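Side-chain contact in protein, Family 18 Chitinase (Crocus vernus, PDB 3SIM), which is a plant family 18 glycoside hydrolase with a TIM-barrel fold that probably binds and hydrolyses chitin: residues I159-S164 and S208-G213. Numbering follows the deposited sequence.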
ATOM      1  N   ILE A 159      -3.173   2.036  -5.282  1.00  9.59           N
ATOM      2  CA  ILE A 159      -3.355   3.239  -4.488  1.00  8.63           C
ATOM      3  C   ILE A 159      -3.971   2.900  -3.125  1.00  9.50           C
ATOM      4  O   ILE A 159      -4.671   1.959  -3.024  1.00  7.96           O
ATOM      5  CB  ILE A 159      -4.139   4.367  -5.233  1.00  9.76           C
ATOM      6  CG1 ILE A 159      -5.536   3.921  -5.658  1.00 10.06           C
ATOM      7  CG2 ILE A 159      -3.414   4.876  -6.393  1.00  6.27           C
ATOM      8  CD1 ILE A 159      -6.358   4.956  -6.319  1.00  7.61           C
ATOM      9  N   SER A 160      -3.709   3.691  -2.093  1.00  8.54           N
ATOM     10  CA  SER A 160      -4.226   3.413  -0.783  1.00  8.71           C
ATOM     11  C   SER A 160      -4.971   4.597  -0.125  1.00  7.60           C
ATOM     12  O   SER A 160      -4.579   5.060   0.856  1.00  7.10           O
ATOM     13  CB  SER A 160      -3.152   2.807   0.144  1.00  8.40           C
ATOM     14  OG  SER A 160      -2.345   1.861  -0.431  1.00 11.55           O
ATOM     15  N   PRO A 161      -6.081   5.020  -0.701  1.00  8.17           N
ATOM     16  CA  PRO A 161      -6.875   6.119  -0.184  1.00  8.03           C
ATOM     17  C   PRO A 161      -7.737   5.827   1.076  1.00  9.27           C
ATOM     18  O   PRO A 161      -7.807   4.744   1.578  1.00  8.28           O
ATOM     19  CB  PRO A 161      -7.749   6.497  -1.386  1.00  9.50           C
ATOM     20  CG  PRO A 161      -7.984   5.346  -2.030  1.00  8.20           C
ATOM     21  CD  PRO A 161      -6.779   4.425  -1.828  1.00  7.72           C
ATOM     22  N   PHE A 162      -8.366   6.877   1.570  1.00  9.34           N
ATOM     23  CA  PHE A 162      -9.338   6.877   2.651  1.00  9.23           C
ATOM     24  C   PHE A 162     -10.167   8.171   2.529  1.00  9.43           C
ATOM     25  O   PHE A 162      -9.828   9.015   1.757  1.00  9.34           O
ATOM     26  CB  PHE A 162      -8.703   6.685   4.045  1.00  9.26           C
ATOM     27  CG  PHE A 162      -7.523   7.552   4.305  1.00 11.68           C
ATOM     28  CD1 PHE A 162      -6.233   7.222   3.883  1.00 12.24           C
ATOM     29  CD2 PHE A 162      -7.680   8.745   4.961  1.00 14.17           C
ATOM     30  CE1 PHE A 162      -5.191   8.067   4.128  1.00 11.87           C
ATOM     31  CE2 PHE A 162      -6.617   9.560   5.183  1.00 17.24           C
ATOM     32  CZ  PHE A 162      -5.396   9.216   4.761  1.00 12.05           C
ATOM     33  N   PRO A 163     -11.253   8.289   3.277  1.00  8.99           N
ATOM     34  CA  PRO A 163     -12.255   9.284   2.938  1.00  8.54           C
ATOM     35  C   PRO A 163     -11.673  10.695   2.936  1.00  9.95           C
ATOM     36  O   PRO A 163     -11.899  11.356   2.015  1.00  9.37           O
ATOM     37  CB  PRO A 163     -13.263   9.125   4.020  1.00 10.70           C
ATOM     38  CG  PRO A 163     -13.279   7.707   4.295  1.00  7.73           C
ATOM     39  CD  PRO A 163     -11.810   7.301   4.189  1.00  8.09           C
ATOM     40  N   SER A 164     -10.864  11.065   3.905  1.00 10.42           N
ATOM     41  CA  SER A 164     -10.331  12.427   3.935  1.00 12.64           C
ATOM     42  C   SER A 164      -9.402  12.823   2.776  1.00 12.17           C
ATOM     43  O   SER A 164      -9.258  13.937   2.531  1.00 11.70           O
ATOM     44  CB  SER A 164      -9.747  12.829   5.265  1.00 13.63           C
ATOM     45  OG  SER A 164      -8.722  11.997   5.578  0.50 15.27           O
ATOM     46  N   SER A 208     -18.492   2.329  -5.535  1.00 11.51           N
ATOM     47  CA  SER A 208     -19.106   3.349  -6.239  0.50 11.83           C
ATOM     48  C   SER A 208     -18.195   4.568  -6.495  1.00 11.68           C
ATOM     49  O   SER A 208     -18.259   4.946  -7.622  1.00 12.50           O
ATOM     50  CB  SER A 208     -20.357   3.847  -5.508  0.50 12.26           C
ATOM     51  OG  SER A 208     -21.234   2.780  -5.337  0.50 12.42           O
ATOM     52  N   LYS A 209     -17.460   5.102  -5.538  1.00 11.51           N
ATOM     53  CA  LYS A 209     -16.656   6.263  -5.768  1.00 11.56           C
ATOM     54  C   LYS A 209     -15.597   5.889  -6.844  1.00 11.89           C
ATOM     55  O   LYS A 209     -15.433   6.599  -7.774  1.00 12.00           O
ATOM     56  CB  LYS A 209     -15.972   6.703  -4.472  1.00 12.56           C
ATOM     57  CG  LYS A 209     -16.745   7.550  -3.449  1.00 13.82           C
ATOM     58  CD  LYS A 209     -16.006   7.729  -2.127  1.00 15.72           C
ATOM     59  CE  LYS A 209     -16.107   6.516  -1.211  1.00 21.04           C
ATOM     60  NZ  LYS A 209     -15.522   6.656   0.120  1.00 25.14           N
ATOM     61  N   TYR A 210     -14.940   4.743  -6.666  1.00 11.26           N
ATOM     62  CA  TYR A 210     -13.931   4.195  -7.585  1.00 12.72           C
ATOM     63  C   TYR A 210     -14.502   3.183  -8.632  1.00 12.88           C
ATOM     64  O   TYR A 210     -14.136   2.054  -8.727  1.00 11.50           O
ATOM     65  CB  TYR A 210     -12.660   3.710  -6.836  1.00 11.45           C
ATOM     66  CG  TYR A 210     -11.960   4.777  -5.992  1.00 12.42           C
ATOM     67  CD1 TYR A 210     -10.902   5.539  -6.490  1.00 11.23           C
ATOM     68  CD2 TYR A 210     -12.371   5.026  -4.702  1.00 11.95           C
ATOM     69  CE1 TYR A 210     -10.332   6.487  -5.750  1.00 12.18           C
ATOM     70  CE2 TYR A 210     -11.771   5.968  -3.960  1.00 11.44           C
ATOM     71  CZ  TYR A 210     -10.758   6.704  -4.459  1.00 12.86           C
ATOM     72  OH  TYR A 210     -10.201   7.626  -3.653  1.00 12.51           O
ATOM     73  N   LYS A 211     -15.460   3.669  -9.390  1.00 15.27           N
ATOM     74  CA  LYS A 211     -16.276   2.798 -10.201  1.00 16.64           C
ATOM     75  C   LYS A 211     -15.468   2.068 -11.236  1.00 16.40           C
ATOM     76  O   LYS A 211     -14.803   2.659 -12.000  1.00 15.67           O
ATOM     77  CB  LYS A 211     -17.353   3.616 -10.884  1.00 19.13           C
ATOM     78  CG  LYS A 211     -18.490   2.830 -11.388  1.00 20.75           C
ATOM     79  CD  LYS A 211     -19.499   3.743 -11.937  1.00 24.73           C
ATOM     80  N   GLY A 212     -15.562   0.759 -11.208  1.00 15.96           N
ATOM     81  CA  GLY A 212     -14.745  -0.045 -12.061  1.00 17.00           C
ATOM     82  C   GLY A 212     -13.301  -0.265 -11.630  1.00 17.86           C
ATOM     83  O   GLY A 212     -12.543  -0.858 -12.320  1.00 20.11           O
ATOM     84  N   GLY A 213     -12.924   0.232 -10.482  1.00 16.58           N
ATOM     85  CA  GLY A 213     -11.637  -0.044  -9.888  1.00 14.17           C
ATOM     86  C   GLY A 213     -11.871  -1.219  -8.955  1.00 12.98           C
ATOM     87  O   GLY A 213     -12.955  -1.362  -8.455  1.00 13.86           O
TER
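The ring of Y210 reaches P161 where, in the TIM barrel, the loop leaving strand 156-159 packs on the residue that follows helix 196-209. The whole contact buries 134 Å², both sides summed, most of it on the buried residues Y210, P161 and I159. In the tight part, CB of P161 lies 3.5 Å from OH of Y210, and CG of P161 lies 3.9 Å from CZ of Y210, so two corners of the pyrrolidine meet the hydroxyl end of the ring. CD1 of I159 is farther, 4.3 Å from CE1 of Y210; it and P161 CG both come obliquely to the ring. Y210 is the first residue to leave helical backbone angles, and its CG stands anti to the carbonyl carbon (chi1 -58°), which carries the ring to P161. I183 and Y169 add to this apolar packing, while F173 meets the ring edge-to-face. The outer side is looser: NZ of K209, salt-bridged to D166, comes no nearer than 4.9 Å to CG of P163. The type II turn from Y210 to G213, with exposed K211 and G212, lies on the solvent side. The same D166 fixes the far end of the tyrosine, its OD1 hydrogen-bonding Y210 OH.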